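Local structure of DUF1955 domain-containing protein (Sulfolobus tokodaii, 1WY6) at residues A[15-18]-A[24-27]; A[56-61]-A[81-86]. The protein is of unknown function but folds as an archaeal all-helical repeat protein, an architecture that in other proteins often serves to bind partners. One frame throughout, in Å; residues are numbered along the deposited sequence.

Interaction 1 (A[15-18]-A[24-27])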
loop_
_atom_site.group_PDB
_atom_site.type_symbol
_atom_site.label_atom_id
_atom_site.label_comp_id
_atom_site.label_asym_id
_atom_site.label_seq_id
_atom_site.Cartn_x
_atom_site.Cartn_y
_atom_site.Cartn_z
ATOM N N LYS A 15 0.234 6.471 18.061
ATOM C CA LYS A 15 0.249 7.086 16.737
ATOM C C LYS A 15 1.331 8.157 16.614
ATOM O O LYS A 15 2.129 8.124 15.688
ATOM C CB LYS A 15 -1.117 7.698 16.415
ATOM C CG LYS A 15 -1.211 8.295 15.014
ATOM C CD LYS A 15 -2.550 8.982 14.787
ATOM C CE LYS A 15 -2.624 9.597 13.388
ATOM N NZ LYS A 15 -3.962 10.198 13.095
ATOM N N LYS A 16 1.363 9.100 17.551
ATOM C CA LYS A 16 2.365 10.160 17.513
ATOM C C LYS A 16 3.799 9.620 17.473
ATOM O O LYS A 16 4.618 10.100 16.692
ATOM C CB LYS A 16 2.184 11.094 18.703
ATOM C CG LYS A 16 2.901 12.426 18.545
ATOM C CD LYS A 16 2.348 13.462 19.515
ATOM C CE LYS A 16 2.349 12.937 20.942
ATOM N NZ LYS A 16 1.680 13.870 21.889
ATOM N N PHE A 17 4.108 8.633 18.315
ATOM C CA PHE A 17 5.444 8.036 18.318
ATOM C C PHE A 17 5.771 7.557 16.900
ATOM O O PHE A 17 6.804 7.909 16.327
ATOM C CB PHE A 17 5.506 6.819 19.253
ATOM C CG PHE A 17 5.751 7.154 20.701
ATOM C CD1 PHE A 17 6.800 7.989 21.074
ATOM C CD2 PHE A 17 4.952 6.595 21.698
ATOM C CE1 PHE A 17 7.052 8.266 22.424
ATOM C CE2 PHE A 17 5.193 6.864 23.051
ATOM C CZ PHE A 17 6.243 7.699 23.416
ATOM N N LEU A 18 4.879 6.736 16.352
ATOM C CA LEU A 18 5.057 6.172 15.012
ATOM C C LEU A 18 5.257 7.241 13.945
ATOM O O LEU A 18 6.203 7.161 13.169
ATOM C CB LEU A 18 3.866 5.283 14.646
ATOM C CG LEU A 18 3.650 4.084 15.580
ATOM C CD1 LEU A 18 2.393 3.323 15.185
ATOM C CD2 LEU A 18 4.874 3.181 15.520
ATOM N N ASP A 24 9.595 1.503 17.967
ATOM C CA ASP A 24 9.514 0.571 19.093
ATOM C C ASP A 24 8.546 1.059 20.160
ATOM O O ASP A 24 7.755 0.287 20.698
ATOM C CB ASP A 24 10.889 0.374 19.742
ATOM C CG ASP A 24 11.918 -0.179 18.779
ATOM O OD1 ASP A 24 11.732 -1.302 18.269
ATOM O OD2 ASP A 24 12.922 0.512 18.531
ATOM N N GLU A 25 8.633 2.345 20.472
ATOM C CA GLU A 25 7.774 2.944 21.476
ATOM C C GLU A 25 6.301 2.794 21.089
ATOM O O GLU A 25 5.493 2.263 21.858
ATOM C CB GLU A 25 8.121 4.429 21.647
ATOM C CG GLU A 25 9.444 4.737 22.356
ATOM C CD GLU A 25 10.677 4.540 21.479
ATOM O OE1 GLU A 25 10.551 4.528 20.234
ATOM O OE2 GLU A 25 11.784 4.416 22.045
ATOM N N GLY A 26 5.951 3.265 19.895
ATOM C CA GLY A 26 4.572 3.170 19.446
ATOM C C GLY A 26 4.079 1.737 19.315
ATOM O O GLY A 26 2.923 1.454 19.609
ATOM N N VAL A 27 4.946 0.827 18.882
ATOM C CA VAL A 27 4.557 -0.581 18.726
ATOM C C VAL A 27 4.290 -1.250 20.071
ATOM O O VAL A 27 3.367 -2.057 20.210
ATOM C CB VAL A 27 5.645 -1.373 17.958
ATOM C CG1 VAL A 27 5.367 -2.873 18.028
ATOM C CG2 VAL A 27 5.664 -0.928 16.511
#
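Between segments 15-18 and 24-27, on helices 7-19 and 23-36, the nearest CA atoms are those of Phe17 and Gly26, 5.1 Å apart. The two consecutive helices form a helical hairpin near the N terminus of this helical repeat protein. Gly26 has no side chain, and its bare backbone is what Phe17 and Leu18 lie against.

Phe17 CB sits 3.6 Å from Gly26 N. The ring of Phe17 then takes Glu25 CB over one face. Glu25 CB stands 3.7 Å from the Phe17 ring centroid and 9° off the ring normal, a well-centred CH-pi contact. The Glu25 chain crosses Phe17 at about a right angle and bends at chi2 (77°), which carries its carboxylate away from the first helix. The CB methylene of Glu25, not the carboxylate, therefore does the touching.

Leu18 works on the buried side. With CG anti to the carbonyl carbon (chi1 -61°), Leu18 brings its CD2 methyl in toward the second helix. Beyond the hairpin, Leu18 also packs on Leu49 and Val61, and Val27 on Lys64 and Ile65, so helices 44-52 and 55-65 cover this side. No hydrogen bond joins the two segments. Leu18 CD2 lies 3.9 Å from Gly26 CA and 4.3 Å from Val27 CG2.

Interaction 2 (A[56-61]-A[81-86])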
loop_
_atom_site.group_PDB
_atom_site.type_symbol
_atom_site.label_atom_id
_atom_site.label_comp_id
_atom_site.label_asym_id
_atom_site.label_seq_id
_atom_site.Cartn_x
_atom_site.Cartn_y
_atom_site.Cartn_z
ATOM N N ARG A 56 8.629 6.997 5.031
ATOM C CA ARG A 56 9.909 6.547 5.574
ATOM C C ARG A 56 9.706 5.487 6.658
ATOM O O ARG A 56 10.608 4.698 6.917
ATOM C CB ARG A 56 10.678 7.703 6.225
ATOM C CG ARG A 56 11.211 8.794 5.317
ATOM C CD ARG A 56 11.912 9.839 6.186
ATOM N NE ARG A 56 12.942 9.216 7.019
ATOM C CZ ARG A 56 13.456 9.751 8.125
ATOM N NH1 ARG A 56 13.042 10.933 8.560
ATOM N NH2 ARG A 56 14.400 9.101 8.794
ATOM N N TYR A 57 8.530 5.479 7.285
ATOM C CA TYR A 57 8.248 4.545 8.382
ATOM C C TYR A 57 7.140 3.521 8.147
ATOM O O TYR A 57 7.137 2.452 8.765
ATOM C CB TYR A 57 7.871 5.324 9.654
ATOM C CG TYR A 57 8.769 6.490 10.001
ATOM C CD1 TYR A 57 10.157 6.354 10.008
ATOM C CD2 TYR A 57 8.225 7.729 10.351
ATOM C CE1 TYR A 57 10.990 7.426 10.354
ATOM C CE2 TYR A 57 9.042 8.804 10.703
ATOM C CZ TYR A 57 10.427 8.646 10.698
ATOM O OH TYR A 57 11.243 9.707 11.014
ATOM N N MET A 58 6.191 3.859 7.282
ATOM C CA MET A 58 5.052 2.991 7.011
ATOM C C MET A 58 5.351 1.495 6.990
ATOM O O MET A 58 4.732 0.727 7.720
ATOM C CB MET A 58 4.372 3.384 5.696
ATOM C CG MET A 58 3.161 2.517 5.367
ATOM S SD MET A 58 2.244 3.048 3.911
ATOM C CE MET A 58 1.240 4.341 4.606
ATOM N N PHE A 59 6.310 1.077 6.176
ATOM C CA PHE A 59 6.624 -0.340 6.078
ATOM C C PHE A 59 7.253 -0.951 7.328
ATOM O O PHE A 59 7.016 -2.117 7.623
ATOM C CB PHE A 59 7.480 -0.574 4.832
ATOM C CG PHE A 59 6.798 -0.134 3.560
ATOM C CD1 PHE A 59 7.438 0.711 2.659
ATOM C CD2 PHE A 59 5.487 -0.526 3.291
ATOM C CE1 PHE A 59 6.778 1.166 1.511
ATOM C CE2 PHE A 59 4.821 -0.080 2.154
ATOM C CZ PHE A 59 5.465 0.770 1.259
ATOM N N GLN A 60 8.041 -0.174 8.067
ATOM C CA GLN A 60 8.649 -0.669 9.308
ATOM C C GLN A 60 7.521 -0.972 10.295
ATOM O O GLN A 60 7.557 -1.955 11.037
ATOM C CB GLN A 60 9.557 0.393 9.931
ATOM C CG GLN A 60 10.785 0.769 9.114
ATOM C CD GLN A 60 11.490 1.996 9.681
ATOM O OE1 GLN A 60 11.706 2.103 10.894
ATOM N NE2 GLN A 60 11.857 2.923 8.803
ATOM N N VAL A 61 6.522 -0.093 10.309
ATOM C CA VAL A 61 5.375 -0.263 11.188
ATOM C C VAL A 61 4.591 -1.502 10.785
ATOM O O VAL A 61 4.292 -2.345 11.627
ATOM C CB VAL A 61 4.428 0.944 11.127
ATOM C CG1 VAL A 61 3.178 0.650 11.943
ATOM C CG2 VAL A 61 5.135 2.191 11.659
ATOM N N VAL A 81 0.139 1.903 -1.431
ATOM C CA VAL A 81 0.703 1.837 -2.772
ATOM C C VAL A 81 1.528 3.104 -3.031
ATOM O O VAL A 81 2.599 3.046 -3.644
ATOM C CB VAL A 81 -0.401 1.750 -3.835
ATOM C CG1 VAL A 81 0.225 1.562 -5.210
ATOM C CG2 VAL A 81 -1.358 0.612 -3.502
ATOM N N GLU A 82 1.013 4.241 -2.566
ATOM C CA GLU A 82 1.689 5.530 -2.717
ATOM C C GLU A 82 3.085 5.487 -2.115
ATOM O O GLU A 82 4.025 6.041 -2.680
ATOM C CB GLU A 82 0.897 6.646 -2.030
ATOM C CG GLU A 82 -0.307 7.156 -2.796
ATOM C CD GLU A 82 0.063 7.829 -4.115
ATOM O OE1 GLU A 82 1.215 8.311 -4.247
ATOM O OE2 GLU A 82 -0.807 7.890 -5.016
ATOM N N CYS A 83 3.222 4.859 -0.949
ATOM C CA CYS A 83 4.536 4.755 -0.320
ATOM C C CYS A 83 5.414 3.806 -1.126
ATOM O O CYS A 83 6.633 3.919 -1.126
ATOM C CB CYS A 83 4.411 4.280 1.122
ATOM S SG CYS A 83 3.953 5.613 2.275
ATOM N N GLY A 84 4.788 2.864 -1.817
ATOM C CA GLY A 84 5.560 1.964 -2.651
ATOM C C GLY A 84 6.159 2.788 -3.780
ATOM O O GLY A 84 7.342 2.664 -4.098
ATOM N N VAL A 85 5.341 3.653 -4.376
ATOM C CA VAL A 85 5.797 4.508 -5.471
ATOM C C VAL A 85 6.804 5.567 -5.014
ATOM O O VAL A 85 7.818 5.778 -5.670
ATOM C CB VAL A 85 4.601 5.215 -6.173
ATOM C CG1 VAL A 85 5.109 6.169 -7.266
ATOM C CG2 VAL A 85 3.680 4.171 -6.797
ATOM N N ILE A 86 6.526 6.236 -3.897
ATOM C CA ILE A 86 7.436 7.263 -3.395
ATOM C C ILE A 86 8.774 6.626 -3.044
ATOM O O ILE A 86 9.831 7.161 -3.366
ATOM C CB ILE A 86 6.863 7.962 -2.144
ATOM C CG1 ILE A 86 5.550 8.666 -2.501
ATOM C CG2 ILE A 86 7.877 8.969 -1.600
ATOM C CD1 ILE A 86 4.901 9.398 -1.338
#
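The ring of Phe59 meets the second helix with its edge, where Gly84 N lies near the ring plane, 3.8 Å from Phe59 CZ. Cys83 CB approaches the same end of the ring obliquely, 3.7 Å from Phe59 CZ. Two other flat groups pack within the first segment: the Arg56 guanidinium has Tyr57 CE1 over one face, and the Tyr57 ring has Arg56 CB over one face, offset toward the rim.

The contact joins helix 55-65 to helix 78-86 in the middle of the helical repeat fold. The axes of the two segments approach to 9.9 Å and cross at -122°, closer to antiparallel than to parallel. Met58 and Phe59 point at the second helix, and Cys83 points back at them. CG anti to the backbone N (chi1 -179°) and an extended chi2 carry Met58 SD to 3.5 Å from Cys83 SG. The bend at chi3 turns the terminal methyl beside that bridge sulfur, and Met58 CE lies 3.8 Å from Cys83 SG. Cys83 CB is touched by both residues, since Met58 SD lies 3.7 Å from Cys83 CB. Phe59 continues onto Val94 of helix 92-103 and Asn91, while Met58 also touches Ile53.

The sulfur of Cys83 is not a thiol. It is bonded to Cys55 SG, at the start of helix 55-65, in a disulfide. Met58 therefore packs its thioether against one sulfur of that bridge, in a buried setting. Between the two segments the contact is apolar, without a hydrogen bond. Helices 55-65 and 78-86 are thus joined by a covalent disulfide and, beside it, by apolar packing of Met58 and Phe59 on Cys83.

How the interactions relate
Starting from the N terminus, interaction 1 closes a short turn: five residues separate its segments, and helices 7-19 and 23-36 fold back on each other. It is complete before interaction 2 begins. The latter closes a longer loop of 19 residues and ties helix 55-65 to helix 78-86. The two loops follow in series and neither nest nor cross. Their centres are 16 Å apart, yet they touch. Leu18 O lies 3.5 Å from Tyr57 CD2, and Leu18 CD2 lies 4.0 Å from Val61 CG2. Helix 55-65 thus packs on the N-terminal hairpin as well as on helix 78-86, linking that hairpin to the middle of the chain.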